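Local structure of peptide chain release factor RF2 (Thermus thermophilus, 2IHR) at residues A[114-125]-A[204-215]. The protein directs the termination of translation at the stop codons UGA and UAA, bringing its GGQ peptide-hydrolysis motif to the peptidyl-transferase centre of the ribosome. Numbering follows the deposited sequence.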
loop_
_atom_site.group_PDB
_atom_site.type_symbol
_atom_site.label_atom_id
_atom_site.label_comp_id
_atom_site.label_asym_id
_atom_site.label_seq_id
_atom_site.Cartn_x
_atom_site.Cartn_y
_atom_site.Cartn_z
ATOM N N LYS A 114 7.010 -2.875 3.636
ATOM C CA LYS A 114 7.773 -2.576 2.429
ATOM C C LYS A 114 7.344 -1.390 1.579
ATOM O O LYS A 114 6.199 -0.941 1.621
ATOM C CB LYS A 114 7.863 -3.830 1.536
ATOM C CG LYS A 114 9.193 -4.605 1.650
ATOM C CD LYS A 114 9.169 -5.692 2.737
ATOM C CE LYS A 114 10.532 -6.381 2.903
ATOM N NZ LYS A 114 10.430 -7.729 3.554
ATOM N N ASN A 115 8.283 -0.882 0.796
ATOM C CA ASN A 115 7.976 0.214 -0.088
ATOM C C ASN A 115 6.994 -0.288 -1.108
ATOM O O ASN A 115 6.777 -1.494 -1.220
ATOM C CB ASN A 115 9.235 0.737 -0.722
ATOM C CG ASN A 115 10.154 1.319 0.306
ATOM O OD1 ASN A 115 11.194 1.870 -0.016
ATOM N ND2 ASN A 115 9.764 1.198 1.579
ATOM N N ALA A 116 6.393 0.635 -1.848
ATOM C CA ALA A 116 5.363 0.259 -2.785
ATOM C C ALA A 116 5.599 0.589 -4.251
ATOM O O ALA A 116 6.225 1.613 -4.605
ATOM C CB ALA A 116 4.059 0.864 -2.309
ATOM N N ILE A 117 5.118 -0.325 -5.098
ATOM C CA ILE A 117 5.179 -0.194 -6.558
ATOM C C ILE A 117 3.718 -0.064 -6.976
ATOM O O ILE A 117 2.949 -1.041 -6.924
ATOM C CB ILE A 117 5.747 -1.437 -7.232
ATOM C CG1 ILE A 117 7.148 -1.721 -6.686
ATOM C CG2 ILE A 117 5.739 -1.240 -8.762
ATOM C CD1 ILE A 117 7.659 -3.123 -6.984
ATOM N N LEU A 118 3.345 1.167 -7.330
ATOM C CA LEU A 118 1.986 1.531 -7.733
ATOM C C LEU A 118 1.970 1.826 -9.236
ATOM O O LEU A 118 2.846 2.560 -9.758
ATOM C CB LEU A 118 1.521 2.738 -6.901
ATOM C CG LEU A 118 0.139 3.394 -7.165
ATOM C CD1 LEU A 118 -0.539 3.796 -5.838
ATOM C CD2 LEU A 118 0.319 4.590 -8.099
ATOM N N THR A 119 0.992 1.226 -9.933
ATOM C CA THR A 119 0.892 1.384 -11.394
ATOM C C THR A 119 -0.502 1.829 -11.832
ATOM O O THR A 119 -1.507 1.284 -11.372
ATOM C CB THR A 119 1.183 0.037 -12.126
ATOM O OG1 THR A 119 2.293 -0.628 -11.516
ATOM C CG2 THR A 119 1.480 0.282 -13.600
ATOM N N ILE A 120 -0.557 2.766 -12.772
ATOM C CA ILE A 120 -1.813 3.327 -13.285
ATOM C C ILE A 120 -1.928 3.239 -14.793
ATOM O O ILE A 120 -1.005 3.590 -15.516
ATOM C CB ILE A 120 -1.937 4.826 -12.899
ATOM C CG1 ILE A 120 -2.023 4.955 -11.369
ATOM C CG2 ILE A 120 -3.203 5.443 -13.506
ATOM C CD1 ILE A 120 -1.345 6.159 -10.815
ATOM N N GLN A 121 -3.065 2.762 -15.280
ATOM C CA GLN A 121 -3.278 2.698 -16.720
ATOM C C GLN A 121 -4.686 3.145 -16.975
ATOM O O GLN A 121 -5.567 2.819 -16.201
ATOM C CB GLN A 121 -3.089 1.265 -17.215
ATOM C CG GLN A 121 -1.629 0.855 -17.288
ATOM C CD GLN A 121 -1.425 -0.566 -17.736
ATOM O OE1 GLN A 121 -1.603 -1.523 -16.969
ATOM N NE2 GLN A 121 -1.040 -0.718 -18.994
ATOM N N PRO A 122 -4.916 3.950 -18.012
ATOM C CA PRO A 122 -6.319 4.346 -18.228
ATOM C C PRO A 122 -7.204 3.137 -18.618
ATOM O O PRO A 122 -6.711 2.073 -18.945
ATOM C CB PRO A 122 -6.246 5.397 -19.349
ATOM C CG PRO A 122 -4.888 5.182 -20.018
ATOM C CD PRO A 122 -3.983 4.697 -18.879
ATOM N N GLY A 123 -8.511 3.304 -18.533
ATOM C CA GLY A 123 -9.434 2.245 -18.882
ATOM C C GLY A 123 -10.276 2.876 -19.964
ATOM O O GLY A 123 -9.740 3.562 -20.839
ATOM N N ALA A 124 -11.588 2.694 -19.914
ATOM C CA ALA A 124 -12.433 3.307 -20.935
ATOM C C ALA A 124 -12.701 4.794 -20.691
ATOM O O ALA A 124 -12.621 5.262 -19.557
ATOM C CB ALA A 124 -13.716 2.571 -21.012
ATOM N N GLY A 125 -13.045 5.524 -21.756
ATOM C CA GLY A 125 -13.316 6.951 -21.639
ATOM C C GLY A 125 -12.554 7.806 -22.643
ATOM O O GLY A 125 -12.856 9.004 -22.812
ATOM N N SER A 204 -15.410 7.946 -16.831
ATOM C CA SER A 204 -14.085 7.489 -17.212
ATOM C C SER A 204 -13.592 6.533 -16.171
ATOM O O SER A 204 -14.110 6.513 -15.044
ATOM C CB SER A 204 -13.124 8.665 -17.279
ATOM O OG SER A 204 -13.485 9.583 -18.283
ATOM N N PHE A 205 -12.608 5.723 -16.540
ATOM C CA PHE A 205 -12.060 4.749 -15.603
ATOM C C PHE A 205 -10.579 4.658 -15.792
ATOM O O PHE A 205 -10.062 5.015 -16.845
ATOM C CB PHE A 205 -12.627 3.345 -15.853
ATOM C CG PHE A 205 -14.102 3.250 -15.642
ATOM C CD1 PHE A 205 -14.985 3.700 -16.631
ATOM C CD2 PHE A 205 -14.609 2.840 -14.413
ATOM C CE1 PHE A 205 -16.354 3.758 -16.392
ATOM C CE2 PHE A 205 -15.969 2.891 -14.165
ATOM C CZ PHE A 205 -16.847 3.357 -15.161
ATOM N N ALA A 206 -9.911 4.178 -14.754
ATOM C CA ALA A 206 -8.462 3.949 -14.754
ATOM C C ALA A 206 -8.334 2.925 -13.653
ATOM O O ALA A 206 -9.096 2.981 -12.711
ATOM C CB ALA A 206 -7.699 5.219 -14.405
ATOM N N GLY A 207 -7.425 1.971 -13.792
ATOM C CA GLY A 207 -7.230 0.983 -12.741
ATOM C C GLY A 207 -5.888 1.264 -12.061
ATOM O O GLY A 207 -4.954 1.754 -12.727
ATOM N N VAL A 208 -5.791 0.956 -10.762
ATOM C CA VAL A 208 -4.575 1.197 -9.970
ATOM C C VAL A 208 -4.091 -0.099 -9.356
ATOM O O VAL A 208 -4.892 -0.813 -8.766
ATOM C CB VAL A 208 -4.863 2.225 -8.781
ATOM C CG1 VAL A 208 -3.690 2.323 -7.832
ATOM C CG2 VAL A 208 -5.171 3.621 -9.339
ATOM N N GLU A 209 -2.795 -0.413 -9.511
ATOM C CA GLU A 209 -2.203 -1.604 -8.898
ATOM C C GLU A 209 -1.074 -1.228 -7.961
ATOM O O GLU A 209 -0.332 -0.252 -8.208
ATOM C CB GLU A 209 -1.647 -2.588 -9.922
ATOM C CG GLU A 209 -2.320 -3.982 -9.844
ATOM C CD GLU A 209 -2.398 -4.604 -8.426
ATOM O OE1 GLU A 209 -3.227 -5.517 -8.227
ATOM O OE2 GLU A 209 -1.642 -4.205 -7.518
ATOM N N VAL A 210 -0.963 -2.033 -6.909
ATOM C CA VAL A 210 0.029 -1.895 -5.868
ATOM C C VAL A 210 0.471 -3.292 -5.401
ATOM O O VAL A 210 -0.368 -4.112 -5.012
ATOM C CB VAL A 210 -0.559 -1.153 -4.616
ATOM C CG1 VAL A 210 0.578 -0.591 -3.717
ATOM C CG2 VAL A 210 -1.471 -0.058 -5.068
ATOM N N ILE A 211 1.783 -3.550 -5.451
ATOM C CA ILE A 211 2.394 -4.805 -4.989
ATOM C C ILE A 211 3.623 -4.362 -4.164
ATOM O O ILE A 211 4.120 -3.251 -4.325
ATOM C CB ILE A 211 2.866 -5.636 -6.162
ATOM C CG1 ILE A 211 4.048 -4.919 -6.821
ATOM C CG2 ILE A 211 1.675 -5.931 -7.117
ATOM C CD1 ILE A 211 4.536 -5.550 -8.062
ATOM N N PRO A 212 4.142 -5.207 -3.276
ATOM C CA PRO A 212 5.306 -4.650 -2.550
ATOM C C PRO A 212 6.703 -4.933 -3.099
ATOM O O PRO A 212 6.944 -6.030 -3.637
ATOM C CB PRO A 212 5.161 -5.244 -1.152
ATOM C CG PRO A 212 4.634 -6.620 -1.443
ATOM C CD PRO A 212 3.605 -6.407 -2.601
ATOM N N GLU A 213 7.604 -3.942 -2.960
ATOM C CA GLU A 213 9.018 -4.100 -3.344
ATOM C C GLU A 213 9.690 -4.786 -2.150
ATOM O O GLU A 213 10.081 -4.148 -1.154
ATOM C CB GLU A 213 9.738 -2.775 -3.590
ATOM C CG GLU A 213 11.192 -2.822 -3.080
ATOM C CD GLU A 213 12.046 -1.659 -3.539
ATOM O OE1 GLU A 213 12.261 -0.695 -2.746
ATOM O OE2 GLU A 213 12.504 -1.729 -4.708
ATOM N N VAL A 214 9.803 -6.100 -2.273
ATOM C CA VAL A 214 10.388 -6.987 -1.279
ATOM C C VAL A 214 11.922 -6.937 -1.149
ATOM O O VAL A 214 12.600 -6.072 -1.738
ATOM C CB VAL A 214 9.974 -8.398 -1.603
ATOM C CG1 VAL A 214 8.437 -8.511 -1.616
ATOM C CG2 VAL A 214 10.504 -8.741 -2.952
ATOM N N ASP A 215 12.470 -7.912 -0.434
ATOM C CA ASP A 215 13.892 -7.908 -0.144
ATOM C C ASP A 215 14.932 -8.627 -0.986
ATOM O O ASP A 215 16.005 -8.949 -0.476
ATOM C CB ASP A 215 14.076 -8.283 1.330
ATOM C CG ASP A 215 12.837 -8.947 1.930
ATOM O OD1 ASP A 215 11.730 -8.918 1.333
ATOM O OD2 ASP A 215 12.960 -9.492 3.039
HETATM O O HOH W 1 1.926 -1.767 -9.292
#
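With CG turned away from the backbone N (chi1 177°), Leu118 sends CD1 across to Val208 CG1 and Val210 CG2, 4.0 Å from each; Val208 in turn lays CG2 alongside Ile120 CG1, its side chain pointing the same way. These residues line one face of an antiparallel strand pair, 115-122 with 204-213, in the middle of the large mixed sheet. Helix 127-145 packs on this face at Ile120 and Ala206, and helix 176-180 covers Ala116 and Val210. On the other edge of 115-122 runs strand 164-172.

The backbone ladder is tightest at Thr119 and Glu209, where Thr119 N donates to Glu209 O over 2.6 Å and Glu209 N returns a bond to Thr119 O. On the face that carries Ile117, Thr119 and Ile211, a water donates to Ile117 O at 2.7 Å and, weakly, to Glu209 O, and also bonds Thr119 OG1, which has a second partner in Gln168. Further along, Ile117 CD1 reaches Glu213 CB at 4.0 Å, the two side chains crossing at about a right angle.

Beyond the ladder, Lys114 bends at chi2 (90°) and crosses the poorly ordered Asp215 to form a salt bridge. Were Lys114 shortened to an alanine, the Asp215 carboxylate would probably lose this charged mate. Lys114 NZ lies 2.8 Å from Asp215 OD1 in a weak hydrogen bond, with OD2 of the same carboxylate at 3.1 Å.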